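Local structure of hemolysin BL lytic component L1 (Bacillus cereus, 7NMQ) at residues Ile180-Leu183 / Arg184-Gln187. The protein is a lytic component of the hemolysin BL enterotoxin, an alpha-helical pore-forming toxin, and probably contributes to membrane lysis together with its partner components. Sequence-based numbering, arbitrary orientation. Where two conformers were deposited one is given.
With EDO (1,2-ethanediol), chain G.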
loop_
_atom_site.group_PDB
_atom_site.type_symbol
_atom_site.label_atom_id
_atom_site.label_comp_id
_atom_site.label_asym_id
_atom_site.label_seq_id
_atom_site.Cartn_x
_atom_site.Cartn_y
_atom_site.Cartn_z
ATOM N N ILE A 180 -14.746 7.018 -19.253
ATOM C CA ILE A 180 -14.214 7.091 -17.859
ATOM C C ILE A 180 -13.485 5.792 -17.519
ATOM O O ILE A 180 -12.363 5.856 -17.040
ATOM C CB ILE A 180 -15.335 7.379 -16.854
ATOM C CG1 ILE A 180 -15.877 8.790 -17.098
ATOM C CG2 ILE A 180 -14.862 7.154 -15.424
ATOM C CD1 ILE A 180 -14.795 9.840 -17.256
ATOM N N GLU A 181 -14.141 4.657 -17.728
ATOM C CA GLU A 181 -13.566 3.342 -17.343
ATOM C C GLU A 181 -12.209 3.169 -18.030
ATOM O O GLU A 181 -11.244 2.758 -17.359
ATOM C CB GLU A 181 -14.511 2.204 -17.740
ATOM C CG GLU A 181 -15.722 2.113 -16.835
ATOM C CD GLU A 181 -16.898 1.269 -17.324
ATOM O OE1 GLU A 181 -16.951 0.962 -18.551
ATOM O OE2 GLU A 181 -17.821 0.993 -16.504
ATOM N N GLN A 182 -12.115 3.524 -19.296
ATOM C CA GLN A 182 -10.829 3.430 -20.025
ATOM C C GLN A 182 -9.790 4.381 -19.428
ATOM O O GLN A 182 -8.631 3.977 -19.266
ATOM C CB GLN A 182 -10.977 3.700 -21.524
ATOM C CG GLN A 182 -9.685 3.440 -22.299
ATOM C CD GLN A 182 -9.129 2.038 -22.128
ATOM O OE1 GLN A 182 -9.651 1.066 -22.664
ATOM N NE2 GLN A 182 -8.047 1.904 -21.371
ATOM N N LEU A 183 -10.158 5.635 -19.183
ATOM C CA LEU A 183 -9.213 6.643 -18.639
ATOM C C LEU A 183 -8.701 6.125 -17.288
ATOM O O LEU A 183 -7.493 6.240 -16.993
ATOM C CB LEU A 183 -9.915 7.990 -18.449
ATOM C CG LEU A 183 -10.163 8.763 -19.736
ATOM C CD1 LEU A 183 -11.037 9.986 -19.476
ATOM C CD2 LEU A 183 -8.850 9.141 -20.386
ATOM N N ARG A 184 -9.569 5.628 -16.430
ATOM C CA ARG A 184 -9.161 5.176 -15.081
ATOM C C ARG A 184 -8.237 3.953 -15.190
ATOM O O ARG A 184 -7.267 3.870 -14.424
ATOM C CB ARG A 184 -10.394 4.881 -14.237
ATOM C CG ARG A 184 -11.119 6.125 -13.742
ATOM C CD ARG A 184 -10.230 7.028 -12.878
ATOM N NE ARG A 184 -9.635 6.353 -11.729
ATOM C CZ ARG A 184 -10.273 5.986 -10.636
ATOM N NH1 ARG A 184 -11.559 6.261 -10.509
ATOM N NH2 ARG A 184 -9.628 5.323 -9.668
ATOM N N SER A 185 -8.470 3.024 -16.110
ATOM C CA SER A 185 -7.594 1.823 -16.202
ATOM C C SER A 185 -6.234 2.234 -16.803
ATOM O O SER A 185 -5.188 1.750 -16.348
ATOM C CB SER A 185 -8.265 0.693 -16.934
ATOM O OG SER A 185 -8.704 1.085 -18.219
ATOM N N THR A 186 -6.222 3.166 -17.751
ATOM C CA THR A 186 -4.959 3.706 -18.299
ATOM C C THR A 186 -4.213 4.411 -17.177
ATOM O O THR A 186 -2.989 4.252 -17.051
ATOM C CB THR A 186 -5.212 4.592 -19.518
ATOM O OG1 THR A 186 -5.897 3.786 -20.475
ATOM C CG2 THR A 186 -3.969 5.189 -20.118
ATOM N N GLN A 187 -4.913 5.222 -16.408
ATOM C CA GLN A 187 -4.274 6.033 -15.368
ATOM C C GLN A 187 -3.655 5.118 -14.312
ATOM O O GLN A 187 -2.520 5.400 -13.816
ATOM C CB GLN A 187 -5.339 6.922 -14.727
ATOM C CG GLN A 187 -4.753 7.938 -13.796
ATOM C CD GLN A 187 -5.770 8.873 -13.203
ATOM O OE1 GLN A 187 -5.548 10.088 -13.067
ATOM N NE2 GLN A 187 -6.888 8.301 -12.835
HETATM C C1 EDO G . -5.539 4.472 -10.119
HETATM O O1 EDO G . -4.578 5.478 -10.063
HETATM C C2 EDO G . -6.859 4.944 -10.574
HETATM O O2 EDO G . -7.050 5.204 -11.955
#
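The backbone amides of Arg184, Ser185, Thr186 and Gln187 each donate to the carbonyl oxygen four residues earlier, from Ile180 to Leu183, the i to i+4 pattern of an alpha-helix, here within the long helix 173-200 of a ClyA-like helical toxin. Arg184 N to Ile180 O is the straightest of the four, at 2.9 Å and 166°. On one flank the side chain of Gln182 bends at chi2 (56°) and curls along its own helix, which brings NE2 to 3.0 Å from Thr186 OG1; that oxygen lies near the amide plane and accepts the hydrogen bond. Close by, in the conformer described, Ser185 OG turns back over the preceding turn, 3.2 Å from Glu181 O and 3.1 Å from Gln182 O, and its one proton could serve either carbonyl. On another flank Arg184 packs CG 4.2 Å from CG2 of Ile180, in one of that residue's two conformers, before its chain folds at chi2 and chi3. Both residues face helices 247-272 and 275-325, and the guanidinium hydrogen-bonds Thr289 through NH2. An ethanediol, probably from the crystallisation liquor, bridges the arginine's side chain and backbone: O2 accepts from Arg184 NE and donates to Arg184 O, each at 2.8 Å.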